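Phosphoglycerate oxidoreductase (Rhizobium etli, PDB 4HY3) probably works as an NAD(P)H-dependent D-2-hydroxyacid dehydrogenase that reduces small 2-oxoacids such as hydroxypyruvate and glyoxylate. Local coordinates at residues F262-R267 / V271-L276; D232-V237 / S254-G259; L143-G148 / V286-V291; H301-R304 / G308-R311; P133-G138 / G188-R193. All coordinates share one frame; numbering follows the deposited sequence.

Interaction 1: F262-R267 / V271-L276; sequences FILLSR and VDFDAL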
# COMPACT_ATOMS: atom_id res chain seq x y z
N PHE A 262 -8.52 -4.54 -25.04
CA PHE A 262 -8.24 -5.97 -24.94
C PHE A 262 -6.76 -6.28 -25.18
O PHE A 262 -6.23 -6.05 -26.28
CB PHE A 262 -9.11 -6.75 -25.95
CG PHE A 262 -8.78 -8.20 -26.05
CD1 PHE A 262 -9.46 -9.14 -25.28
CD2 PHE A 262 -7.79 -8.64 -26.93
CE1 PHE A 262 -9.16 -10.49 -25.38
CE2 PHE A 262 -7.48 -9.99 -27.03
CZ PHE A 262 -8.17 -10.92 -26.26
N ILE A 263 -6.12 -6.84 -24.17
CA ILE A 263 -4.67 -6.96 -24.18
C ILE A 263 -4.19 -8.40 -24.02
O ILE A 263 -4.37 -9.03 -22.98
CB ILE A 263 -4.06 -6.01 -23.12
CG1 ILE A 263 -4.55 -4.57 -23.36
CG2 ILE A 263 -2.55 -6.06 -23.14
CD1 ILE A 263 -4.65 -3.72 -22.12
N LEU A 264 -3.58 -8.92 -25.08
CA LEU A 264 -3.21 -10.34 -25.15
C LEU A 264 -1.72 -10.60 -24.82
O LEU A 264 -0.82 -10.24 -25.61
CB LEU A 264 -3.55 -10.87 -26.54
CG LEU A 264 -3.31 -12.35 -26.76
CD1 LEU A 264 -4.19 -13.16 -25.83
CD2 LEU A 264 -3.57 -12.69 -28.23
N LEU A 265 -1.47 -11.25 -23.69
CA LEU A 265 -0.11 -11.39 -23.19
C LEU A 265 0.40 -12.81 -23.17
O LEU A 265 1.60 -13.04 -23.11
CB LEU A 265 0.02 -10.77 -21.79
CG LEU A 265 -0.27 -9.27 -21.75
CD1 LEU A 265 -0.52 -8.76 -20.34
CD2 LEU A 265 0.83 -8.50 -22.46
N SER A 266 -0.49 -13.78 -23.22
CA SER A 266 -0.05 -15.17 -23.18
C SER A 266 -0.89 -16.00 -24.13
O SER A 266 -2.12 -15.91 -24.09
CB SER A 266 -0.26 -15.72 -21.78
OG SER A 266 -1.64 -15.66 -21.44
N ARG A 267 -0.23 -16.80 -24.96
CA ARG A 267 -0.90 -17.89 -25.64
C ARG A 267 -1.89 -17.36 -26.68
O ARG A 267 -3.00 -16.94 -26.33
CB ARG A 267 -1.60 -18.77 -24.57
CG ARG A 267 -1.58 -20.27 -24.81
CD ARG A 267 -0.20 -20.91 -24.70
NE ARG A 267 -0.19 -22.25 -25.29
CZ ARG A 267 0.60 -22.62 -26.30
NH1 ARG A 267 1.46 -21.77 -26.82
NH2 ARG A 267 0.53 -23.86 -26.78
N VAL A 271 -7.66 -17.42 -28.49
CA VAL A 271 -8.58 -16.48 -29.15
C VAL A 271 -8.69 -16.84 -30.61
O VAL A 271 -7.77 -17.46 -31.15
CB VAL A 271 -8.11 -14.99 -29.11
CG1 VAL A 271 -8.02 -14.46 -27.68
CG2 VAL A 271 -6.82 -14.76 -29.92
N ASP A 272 -9.78 -16.42 -31.26
CA ASP A 272 -9.81 -16.51 -32.71
C ASP A 272 -9.27 -15.24 -33.30
O ASP A 272 -9.87 -14.18 -33.18
CB ASP A 272 -11.19 -16.82 -33.28
CG ASP A 272 -11.13 -17.09 -34.77
OD1 ASP A 272 -11.19 -18.27 -35.16
OD2 ASP A 272 -10.95 -16.12 -35.54
N PHE A 273 -8.12 -15.34 -33.94
CA PHE A 273 -7.44 -14.12 -34.33
C PHE A 273 -8.28 -13.27 -35.26
O PHE A 273 -8.50 -12.08 -34.99
CB PHE A 273 -6.03 -14.36 -34.87
CG PHE A 273 -5.02 -13.41 -34.32
CD1 PHE A 273 -4.29 -13.74 -33.19
CD2 PHE A 273 -4.86 -12.15 -34.88
CE1 PHE A 273 -3.39 -12.83 -32.65
CE2 PHE A 273 -3.96 -11.24 -34.35
CZ PHE A 273 -3.22 -11.59 -33.23
N ASP A 274 -8.79 -13.89 -36.32
CA ASP A 274 -9.59 -13.18 -37.32
C ASP A 274 -10.91 -12.72 -36.70
O ASP A 274 -11.46 -11.70 -37.11
CB ASP A 274 -9.85 -14.03 -38.57
CG ASP A 274 -8.78 -15.10 -38.80
OD1 ASP A 274 -7.96 -14.95 -39.73
OD2 ASP A 274 -8.77 -16.11 -38.04
N ALA A 275 -11.41 -13.45 -35.70
CA ALA A 275 -12.53 -12.94 -34.91
C ALA A 275 -12.13 -11.66 -34.20
O ALA A 275 -12.89 -10.69 -34.22
CB ALA A 275 -13.02 -13.98 -33.90
N LEU A 276 -10.93 -11.64 -33.60
CA LEU A 276 -10.40 -10.44 -32.94
C LEU A 276 -10.14 -9.26 -33.90
O LEU A 276 -10.60 -8.14 -33.66
CB LEU A 276 -9.15 -10.76 -32.11
CG LEU A 276 -8.28 -9.57 -31.65
CD1 LEU A 276 -8.82 -8.85 -30.43
CD2 LEU A 276 -6.85 -10.02 -31.47
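The ring of Phe-262 fits between Val-271 and Leu-276, its CD2 and CE2 resting on Leu-276 CD1 and its CZ on Val-271 CG1. Leu-276 CD1 comes in obliquely to the ring, 3.7 Å from Phe-262 CD2. At the far end, Phe-262 CZ meets Val-271 CG1 at 3.8 Å; this methyl lies at the ring edge, close to the ring plane, and the two side chains pass head to tail. With its CG anti to the backbone N (chi1 173°), Phe-262 is carried off the strand toward the helix, where Phe-253 meets it in an edge-to-face pair. Strand 261-264, helix 273-281 and strand 286-289 form a beta-alpha-beta unit of the Rossmann-type NAD-binding domain, and this contact packs the start of that helix against the first of the two strands. Leu-264, two residues further along, offers a smaller knob: its CD2 sits 4.2 Å from Val-271 CG2 and 4.4 Å from Phe-273 CE1. Phe-273 in turn has Leu-276 CD2 over one ring face, 4.2 Å above the plane and displaced toward the rim. The turn that presents these side chains is fixed by Asp-272 at the N-cap position, whose OD2 accepts a 2.7 Å hydrogen bond from Ala-275 N. That N-H reaches the anti side of the carboxylate, 15° out of its plane, and Asp-272 O takes the next amide, Leu-276 N, at 2.8 Å.

Interaction 2: D232-V237 / S254-G259; sequences DFIFVV and SSMRRG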
# COMPACT_ATOMS: atom_id res chain seq x y z
N ASP A 232 -13.53 -2.32 -18.96
CA ASP A 232 -12.92 -1.40 -19.90
C ASP A 232 -11.55 -1.87 -20.33
O ASP A 232 -11.13 -1.62 -21.46
CB ASP A 232 -12.83 -0.01 -19.29
CG ASP A 232 -14.20 0.58 -18.98
OD1 ASP A 232 -15.00 0.80 -19.94
OD2 ASP A 232 -14.46 0.83 -17.78
N PHE A 233 -10.85 -2.56 -19.42
CA PHE A 233 -9.59 -3.17 -19.78
C PHE A 233 -9.54 -4.63 -19.39
O PHE A 233 -9.70 -4.99 -18.22
CB PHE A 233 -8.44 -2.43 -19.12
CG PHE A 233 -8.40 -0.96 -19.43
CD1 PHE A 233 -7.79 -0.50 -20.57
CD2 PHE A 233 -8.97 -0.05 -18.55
CE1 PHE A 233 -7.76 0.85 -20.85
CE2 PHE A 233 -8.92 1.30 -18.82
CZ PHE A 233 -8.31 1.75 -19.98
N ILE A 234 -9.29 -5.46 -20.40
CA ILE A 234 -9.26 -6.90 -20.26
C ILE A 234 -7.88 -7.37 -20.67
O ILE A 234 -7.46 -7.10 -21.80
CB ILE A 234 -10.31 -7.59 -21.18
CG1 ILE A 234 -11.72 -7.08 -20.85
CG2 ILE A 234 -10.24 -9.11 -21.11
CD1 ILE A 234 -12.55 -6.93 -22.10
N PHE A 235 -7.21 -8.06 -19.75
CA PHE A 235 -5.91 -8.67 -19.98
C PHE A 235 -6.04 -10.20 -20.01
O PHE A 235 -6.54 -10.80 -19.05
CB PHE A 235 -4.94 -8.31 -18.84
CG PHE A 235 -4.62 -6.83 -18.73
CD1 PHE A 235 -3.50 -6.29 -19.37
CD2 PHE A 235 -5.42 -5.99 -17.95
CE1 PHE A 235 -3.19 -4.94 -19.25
CE2 PHE A 235 -5.12 -4.64 -17.84
CZ PHE A 235 -4.01 -4.11 -18.49
N VAL A 236 -5.57 -10.84 -21.09
CA VAL A 236 -5.38 -12.31 -21.14
C VAL A 236 -3.93 -12.71 -20.73
O VAL A 236 -2.94 -12.32 -21.37
CB VAL A 236 -5.68 -12.91 -22.52
CG1 VAL A 236 -5.84 -14.42 -22.39
CG2 VAL A 236 -6.92 -12.28 -23.16
N VAL A 237 -3.82 -13.54 -19.71
CA VAL A 237 -2.63 -13.57 -18.90
C VAL A 237 -2.12 -14.98 -18.56
O VAL A 237 -0.92 -15.19 -18.31
CB VAL A 237 -2.89 -12.67 -17.67
CG1 VAL A 237 -2.39 -13.25 -16.38
CG2 VAL A 237 -2.30 -11.32 -17.93
N SER A 254 -17.87 -9.24 -29.42
CA SER A 254 -19.10 -8.44 -29.37
C SER A 254 -19.68 -8.31 -27.95
O SER A 254 -20.21 -7.27 -27.58
CB SER A 254 -20.15 -9.07 -30.29
OG SER A 254 -20.21 -10.50 -30.11
N SER A 255 -19.57 -9.36 -27.15
CA SER A 255 -20.07 -9.35 -25.78
C SER A 255 -19.50 -8.22 -24.91
O SER A 255 -19.93 -8.02 -23.77
CB SER A 255 -19.78 -10.71 -25.14
OG SER A 255 -19.53 -10.60 -23.75
N MSE A 256 -18.52 -7.49 -25.45
CA MSE A 256 -17.73 -6.53 -24.67
C MSE A 256 -18.41 -5.19 -24.58
O MSE A 256 -19.49 -5.00 -25.13
CB MSE A 256 -16.31 -6.42 -25.29
CG MSE A 256 -15.29 -7.39 -24.65
SE MSE A 256 -13.55 -7.62 -25.58
CE MSE A 256 -13.15 -9.49 -25.08
N ARG A 257 -17.80 -4.25 -23.85
CA ARG A 257 -18.20 -2.85 -23.87
C ARG A 257 -17.67 -2.22 -25.12
O ARG A 257 -16.86 -2.82 -25.82
CB ARG A 257 -17.64 -2.09 -22.69
CG ARG A 257 -18.58 -1.95 -21.53
CD ARG A 257 -17.86 -1.30 -20.38
NE ARG A 257 -18.51 -1.61 -19.13
CZ ARG A 257 -18.00 -1.34 -17.93
NH1 ARG A 257 -16.82 -0.76 -17.82
NH2 ARG A 257 -18.68 -1.66 -16.83
N ARG A 258 -18.10 -0.99 -25.38
CA ARG A 258 -17.91 -0.36 -26.68
C ARG A 258 -16.44 -0.12 -26.96
O ARG A 258 -15.82 -0.94 -27.65
CB ARG A 258 -18.78 0.90 -26.79
CG ARG A 258 -18.67 1.69 -28.08
CD ARG A 258 -19.02 0.93 -29.35
NE ARG A 258 -18.68 1.80 -30.49
CZ ARG A 258 -18.37 1.39 -31.72
NH1 ARG A 258 -18.36 0.09 -32.03
NH2 ARG A 258 -18.07 2.30 -32.65
N GLY A 259 -15.87 0.97 -26.44
CA GLY A 259 -14.45 1.24 -26.67
C GLY A 259 -13.59 0.42 -25.72
O GLY A 259 -12.91 0.96 -24.85
O HOH W 1 -13.79 2.41 -22.38
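Ile-234 and the selenomethionine Met-256 meet tip to tip in the closely packed, buried half of this contact. Ile-234 CD1 lies 3.7 Å from Met-256 SE and 3.8 Å from Met-256 CG, and a bend at the last torsion of the selenomethionine (chi3 -149°) brings Met-256 CE to the same Ile-234 CD1 at 4.0 Å. The other half is polar and more open. Here Asp-232 OD2 forms a salt bridge with Arg-257 NH1 at 2.8 Å, coming to the guanidinium at its edge and near its plane. The match is not a flat, two-pronged one, since carboxylate and guanidinium are turned 49° apart and a single nitrogen, NH1, does the close touching. The arginine gets there by staying extended from CG to NE. Glu-178 ties both partners together: its OE2 makes a salt bridge with Arg-257 NH2, and its backbone N gives Asp-232 OD2 a weak hydrogen bond. Toward exposed Gly-259 the fit is looser, and one water bridges the segments, donating to Asp-232 OD1 at 3.2 Å and to Gly-259 O at 3.0 Å. The contact thus fastens the loop between helix 250-254 and strand 261-264 to the beginning of strand 233-236, which lies in the parallel sheet of the Rossmann-type domain with strand 178-182 on one side and strand 261-264 on the other.

Interaction 3: L143-G148 / V286-V291; sequences LALARG and VAASDV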
# COMPACT_ATOMS: atom_id res chain seq x y z
N LEU A 143 -1.93 1.80 -21.27
CA LEU A 143 -1.77 3.25 -21.36
C LEU A 143 -1.58 3.72 -22.78
O LEU A 143 -1.97 4.83 -23.14
CB LEU A 143 -0.62 3.74 -20.49
CG LEU A 143 -0.84 3.37 -19.03
CD1 LEU A 143 0.48 3.51 -18.27
CD2 LEU A 143 -1.94 4.22 -18.40
N ALA A 144 -0.98 2.88 -23.61
CA ALA A 144 -0.83 3.29 -24.98
C ALA A 144 -2.23 3.34 -25.60
O ALA A 144 -2.63 4.41 -26.09
CB ALA A 144 0.11 2.36 -25.74
N LEU A 145 -2.99 2.25 -25.51
CA LEU A 145 -4.38 2.27 -26.01
C LEU A 145 -5.19 3.40 -25.35
O LEU A 145 -5.63 4.28 -26.05
CB LEU A 145 -5.08 0.90 -25.97
CG LEU A 145 -4.37 -0.23 -26.75
CD1 LEU A 145 -4.67 -1.64 -26.23
CD2 LEU A 145 -4.58 -0.19 -28.25
N ALA A 146 -5.29 3.44 -24.03
CA ALA A 146 -6.17 4.42 -23.40
C ALA A 146 -5.87 5.92 -23.65
O ALA A 146 -6.62 6.79 -23.18
CB ALA A 146 -6.32 4.15 -21.90
N ARG A 147 -4.80 6.23 -24.38
CA ARG A 147 -4.41 7.61 -24.68
C ARG A 147 -3.76 7.71 -26.05
O ARG A 147 -3.18 8.74 -26.40
CB ARG A 147 -3.45 8.16 -23.61
CG ARG A 147 -3.98 8.08 -22.18
CD ARG A 147 -5.11 9.05 -21.93
NE ARG A 147 -4.60 10.40 -21.73
CZ ARG A 147 -4.14 10.86 -20.57
NH1 ARG A 147 -4.12 10.10 -19.47
NH2 ARG A 147 -3.68 12.10 -20.49
N GLY A 148 -3.86 6.63 -26.81
CA GLY A 148 -3.31 6.55 -28.16
C GLY A 148 -1.86 7.01 -28.26
O GLY A 148 -1.50 7.66 -29.23
N VAL A 286 -10.69 -1.85 -29.13
CA VAL A 286 -9.31 -1.53 -29.49
C VAL A 286 -8.36 -2.57 -28.85
O VAL A 286 -8.70 -3.16 -27.82
CB VAL A 286 -9.02 -0.07 -29.09
CG1 VAL A 286 -8.59 0.03 -27.62
CG2 VAL A 286 -8.03 0.57 -30.05
N ALA A 287 -7.21 -2.83 -29.44
CA ALA A 287 -6.37 -3.95 -28.93
C ALA A 287 -4.81 -3.91 -29.05
O ALA A 287 -4.23 -3.09 -29.75
CB ALA A 287 -6.91 -5.28 -29.44
N ALA A 288 -4.14 -4.81 -28.32
CA ALA A 288 -2.69 -5.01 -28.43
C ALA A 288 -2.37 -6.41 -27.97
O ALA A 288 -2.80 -6.81 -26.91
CB ALA A 288 -1.93 -4.03 -27.56
N SER A 289 -1.61 -7.13 -28.78
CA SER A 289 -1.11 -8.43 -28.38
C SER A 289 0.40 -8.46 -28.52
O SER A 289 0.96 -7.69 -29.31
CB SER A 289 -1.73 -9.55 -29.21
OG SER A 289 -1.13 -10.80 -28.88
N ASP A 290 1.03 -9.38 -27.77
CA ASP A 290 2.45 -9.69 -27.90
C ASP A 290 2.64 -11.06 -28.50
O ASP A 290 3.75 -11.46 -28.82
CB ASP A 290 3.18 -9.63 -26.55
CG ASP A 290 4.70 -9.63 -26.71
OD1 ASP A 290 5.28 -8.71 -27.36
OD2 ASP A 290 5.32 -10.59 -26.22
N VAL A 291 1.56 -11.80 -28.64
CA VAL A 291 1.67 -13.14 -29.19
C VAL A 291 0.74 -13.28 -30.40
O VAL A 291 -0.23 -12.54 -30.52
CB VAL A 291 1.43 -14.20 -28.08
CG1 VAL A 291 -0.03 -14.17 -27.63
CG2 VAL A 291 1.86 -15.60 -28.53
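Leu-145 is the residue through which helix 131-147 touches strand 286-289, and both its methyls rest against the Ala-287 carbonyl. The CD2 branch lies 3.3 Å from Ala-287 O and 4.0 Å from Val-286 CG2, while the CD1 branch also leans on the following residue, 3.9 Å from Ala-288 CB. With CG anti to the carbonyl carbon (chi1 -58°), the branched end is directed toward the strand; the backbone itself sets Leu-145 CB beside Val-286 CG1, at 4.0 Å. Helical residues 143-147 and strand 286-289 run nearly antiparallel, at 160°, with 8.9 Å between the axes of these short segments, as expected of a helix laid on the face of the parallel sheet in a Rossmann-type NAD-binding domain. The same leucine also reaches Ile-263 and Ile-310 on the two strands flanking 286-289. Further along, Arg-147 turns to another chain: Arg-147 NH1 donates to Pro-133 O, and NH2 weakly to Ala-316 O, both of the second subunit. Gly-148 then takes a positive phi (49°) in a Schellman motif, with Gly-148 N bonded to Leu-145 O at 3.0 Å.

Interaction 4: H301-R304 / G308-R311; sequences HPVR and GFIR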
# COMPACT_ATOMS: atom_id res chain seq x y z
N HIS A 301 0.77 -10.59 -44.02
CA HIS A 301 -0.31 -10.70 -43.04
C HIS A 301 -1.10 -9.43 -42.78
O HIS A 301 -0.52 -8.35 -42.60
CB HIS A 301 0.27 -11.22 -41.74
CG HIS A 301 -0.74 -11.93 -40.87
ND1 HIS A 301 -1.65 -11.26 -40.12
CD2 HIS A 301 -0.94 -13.29 -40.62
CE1 HIS A 301 -2.40 -12.15 -39.44
NE2 HIS A 301 -1.97 -13.39 -39.75
N PRO A 302 -2.44 -9.54 -42.73
CA PRO A 302 -3.29 -8.39 -42.47
C PRO A 302 -2.94 -7.59 -41.22
O PRO A 302 -3.04 -6.37 -41.25
CB PRO A 302 -4.68 -9.01 -42.33
CG PRO A 302 -4.63 -10.20 -43.21
CD PRO A 302 -3.22 -10.71 -43.18
N VAL A 303 -2.55 -8.27 -40.14
CA VAL A 303 -2.43 -7.60 -38.83
C VAL A 303 -1.56 -6.35 -38.87
O VAL A 303 -1.71 -5.46 -38.04
CB VAL A 303 -1.88 -8.54 -37.73
CG1 VAL A 303 -1.98 -7.87 -36.37
CG2 VAL A 303 -2.66 -9.83 -37.70
N ARG A 304 -0.69 -6.29 -39.86
CA ARG A 304 0.27 -5.21 -39.95
C ARG A 304 -0.33 -3.83 -40.27
O ARG A 304 0.14 -2.82 -39.75
CB ARG A 304 1.36 -5.62 -40.91
CG ARG A 304 1.83 -7.03 -40.58
CD ARG A 304 3.16 -7.34 -41.20
NE ARG A 304 3.64 -8.65 -40.78
CZ ARG A 304 4.80 -8.87 -40.19
NH1 ARG A 304 5.61 -7.85 -39.93
NH2 ARG A 304 5.16 -10.10 -39.84
N GLY A 308 -5.62 0.66 -34.85
CA GLY A 308 -6.28 0.44 -33.56
C GLY A 308 -5.78 -0.80 -32.83
O GLY A 308 -6.31 -1.16 -31.77
N PHE A 309 -4.76 -1.44 -33.40
CA PHE A 309 -4.16 -2.64 -32.85
C PHE A 309 -2.66 -2.41 -32.63
O PHE A 309 -1.91 -2.32 -33.61
CB PHE A 309 -4.40 -3.82 -33.81
CG PHE A 309 -4.00 -5.16 -33.26
CD1 PHE A 309 -4.96 -6.02 -32.75
CD2 PHE A 309 -2.66 -5.57 -33.26
CE1 PHE A 309 -4.59 -7.26 -32.23
CE2 PHE A 309 -2.29 -6.80 -32.73
CZ PHE A 309 -3.26 -7.64 -32.22
N ILE A 310 -2.24 -2.30 -31.36
CA ILE A 310 -0.80 -2.20 -31.00
C ILE A 310 -0.04 -3.53 -31.07
O ILE A 310 -0.42 -4.48 -30.38
CB ILE A 310 -0.59 -1.59 -29.61
CG1 ILE A 310 -0.90 -0.10 -29.62
CG2 ILE A 310 0.85 -1.77 -29.15
CD1 ILE A 310 -1.12 0.49 -28.24
N ARG A 311 1.04 -3.56 -31.86
CA ARG A 311 1.83 -4.78 -32.14
C ARG A 311 3.17 -4.89 -31.38
O ARG A 311 3.85 -3.87 -31.14
CB ARG A 311 2.10 -4.91 -33.65
CG ARG A 311 0.93 -5.40 -34.48
CD ARG A 311 0.88 -4.72 -35.86
NE ARG A 311 0.84 -3.26 -35.74
CZ ARG A 311 -0.22 -2.51 -36.01
NH1 ARG A 311 -1.36 -3.04 -36.44
NH2 ARG A 311 -0.13 -1.19 -35.84
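Arg-311 makes the polar link to the 3-10 turn, donating from NH1 to Val-303 O at 2.9 Å. The N-H...O angle is only 142°, and the acceptor is tilted out of the guanidinium plane, although the nitrogen sits almost in line with the carbonyl bond. A bend at chi2 and again at chi3 (-56°) folds the arginine back toward the turn. The same NH1 also donates to Leu-306 O, so two backbone carbonyls share this nitrogen. A second hydrogen bond shapes the turn from within: Val-303 N points at His-301 ND1, 3.1 Å away, in the imidazole plane and nearly straight. The guanidinium faces of Arg-311 are met by backbone atoms, with Arg-304 O 3.6 Å above one, displaced toward the rim, and Phe-309 C over the opposite one. The apolar part is a CH-pi contact in which Val-303 CG1 lies 4.2 Å from the Phe-309 ring centroid, off-centre and 30° from the ring normal. Polar partners come from the second subunit: its Glu-161 is in a salt bridge with Arg-304 NH1, and its Asp-153 OD1 accepts from the backbone N of Arg-311. The 3-10 turn packs beside helix 273-281 and leads into strand 309-311, which within this chain is an edge strand of the parallel, Rossmann-type sheet.

Interaction 5: P133-G138 / G188-R193; sequences PVAEIG and GKALRR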
# COMPACT_ATOMS: atom_id res chain seq x y z
N PRO A 133 8.60 -8.44 -16.12
CA PRO A 133 8.73 -8.00 -17.51
C PRO A 133 7.35 -7.92 -18.23
O PRO A 133 7.00 -6.87 -18.75
CB PRO A 133 9.62 -9.07 -18.15
CG PRO A 133 10.49 -9.54 -17.02
CD PRO A 133 9.66 -9.42 -15.77
N VAL A 134 6.57 -8.99 -18.20
CA VAL A 134 5.30 -9.00 -18.90
C VAL A 134 4.22 -8.09 -18.31
O VAL A 134 3.50 -7.45 -19.05
CB VAL A 134 4.79 -10.42 -19.07
CG1 VAL A 134 3.48 -10.41 -19.83
CG2 VAL A 134 5.83 -11.24 -19.82
N ALA A 135 4.12 -8.00 -16.99
CA ALA A 135 3.28 -6.96 -16.40
C ALA A 135 3.63 -5.59 -16.95
O ALA A 135 2.79 -4.89 -17.46
CB ALA A 135 3.35 -6.97 -14.86
N GLU A 136 4.89 -5.20 -16.87
CA GLU A 136 5.21 -3.82 -17.17
C GLU A 136 4.82 -3.39 -18.56
O GLU A 136 4.07 -2.42 -18.72
CB GLU A 136 6.66 -3.52 -16.85
CG GLU A 136 6.88 -3.68 -15.36
CD GLU A 136 8.11 -2.99 -14.83
OE1 GLU A 136 8.86 -2.34 -15.61
OE2 GLU A 136 8.33 -3.11 -13.61
N ILE A 137 5.30 -4.14 -19.56
CA ILE A 137 4.97 -3.85 -20.96
C ILE A 137 3.46 -3.99 -21.21
O ILE A 137 2.91 -3.37 -22.12
CB ILE A 137 5.75 -4.72 -21.96
CG1 ILE A 137 5.74 -4.08 -23.34
CG2 ILE A 137 5.18 -6.12 -22.05
CD1 ILE A 137 7.06 -3.50 -23.75
N GLY A 138 2.81 -4.79 -20.36
CA GLY A 138 1.35 -4.96 -20.36
C GLY A 138 0.58 -3.72 -19.90
O GLY A 138 -0.36 -3.27 -20.58
N GLY A 188 -0.72 -12.70 -13.49
CA GLY A 188 -1.79 -12.09 -12.75
C GLY A 188 -1.30 -11.23 -11.61
O GLY A 188 -1.63 -10.06 -11.57
N LYS A 189 -0.52 -11.80 -10.68
CA LYS A 189 -0.10 -11.06 -9.48
C LYS A 189 0.78 -9.87 -9.81
O LYS A 189 0.68 -8.83 -9.15
CB LYS A 189 0.64 -11.93 -8.48
CG LYS A 189 -0.14 -13.16 -8.04
CD LYS A 189 0.69 -14.05 -7.11
CE LYS A 189 0.17 -15.49 -7.13
NZ LYS A 189 1.07 -16.42 -6.38
N ALA A 190 1.63 -10.02 -10.83
CA ALA A 190 2.59 -8.97 -11.16
C ALA A 190 1.80 -7.76 -11.63
O ALA A 190 2.17 -6.61 -11.35
CB ALA A 190 3.57 -9.43 -12.22
N LEU A 191 0.71 -8.07 -12.32
CA LEU A 191 -0.16 -7.08 -12.92
C LEU A 191 -0.92 -6.38 -11.81
O LEU A 191 -0.92 -5.15 -11.71
CB LEU A 191 -1.09 -7.78 -13.89
CG LEU A 191 -1.84 -7.05 -14.98
CD1 LEU A 191 -1.25 -5.72 -15.41
CD2 LEU A 191 -1.89 -7.96 -16.19
N ARG A 192 -1.53 -7.17 -10.93
CA ARG A 192 -2.20 -6.57 -9.79
C ARG A 192 -1.25 -5.63 -9.08
O ARG A 192 -1.68 -4.61 -8.56
CB ARG A 192 -2.73 -7.64 -8.83
CG ARG A 192 -3.27 -7.12 -7.51
CD ARG A 192 -4.24 -5.96 -7.67
NE ARG A 192 -4.73 -5.50 -6.36
CZ ARG A 192 -4.16 -4.57 -5.60
NH1 ARG A 192 -3.06 -3.93 -5.99
NH2 ARG A 192 -4.70 -4.28 -4.44
N ARG A 193 0.04 -5.94 -9.08
CA ARG A 193 0.98 -5.07 -8.36
C ARG A 193 1.18 -3.73 -9.08
O ARG A 193 1.05 -2.67 -8.47
CB ARG A 193 2.30 -5.76 -8.10
CG ARG A 193 3.20 -4.95 -7.18
CD ARG A 193 4.30 -5.80 -6.55
NE ARG A 193 5.11 -6.43 -7.59
CZ ARG A 193 5.00 -7.70 -7.98
NH1 ARG A 193 4.12 -8.50 -7.40
NH2 ARG A 193 5.77 -8.18 -8.96
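Helix 186-195, which follows the first strand of the Rossmann fold, packs against helix 131-147 where Ala-135 faces Ala-190 and Leu-191. Gly-188, near the start of helix 186-195, belongs to a glycine-rich GxGxxG pattern, consistent with the dinucleotide-binding turn of such domains. Small residues let the two helices come together closely: the CA atoms of Ala-135 and Leu-191 are 4.9 Å apart. Ala-135 CB serves as the knob, resting over the backbone between the two residues opposite, 3.7 Å from Ala-190 C and 3.8 Å from Leu-191 N. Gly-138, one turn on, has no side chain on this flank of its helix. Leu-191 thus meets Ala-135 through its backbone N, and Val-194 adds to the cover on Ala-135. Polar groups lie round this apolar centre. Arg-193 forms a salt bridge with Glu-132 on the partner helix, while Glu-136, on the side away from helix 186-195, accepts from the backbone N atoms of Ile-174 and Ala-175 of the second subunit. At the middle of the interface two methyl groups meet directly, Ala-135 CB lying 3.6 Å from Ala-190 CB.

Overall arrangement
Interactions 1 to 4 all reach one parallel sheet, and interactions 1 and 3 use adjacent strands, joined by a probable hydrogen bond from Leu-264 N to Ala-288 O (2.9 Å). Interactions 1, 4 and 5 are buried, 2 and 3 partly so. Apolar contacts without hydrogen bonds across the segments join 1, 3 and 5, whereas 4 has a side-chain-to-backbone bond and 2, at the beginning of strand 233-236, adds ionic and water-mediated links as it nears solvent. Interactions 3 and 5 share helix 131-147, one facing the sheet and the other a helix. Interactions 3, 4 and 5 also border the second subunit, where arginine and glutamate side chains provide polar links. Interactions 2 and 4 remain apart, their centres about 17 Å from each other.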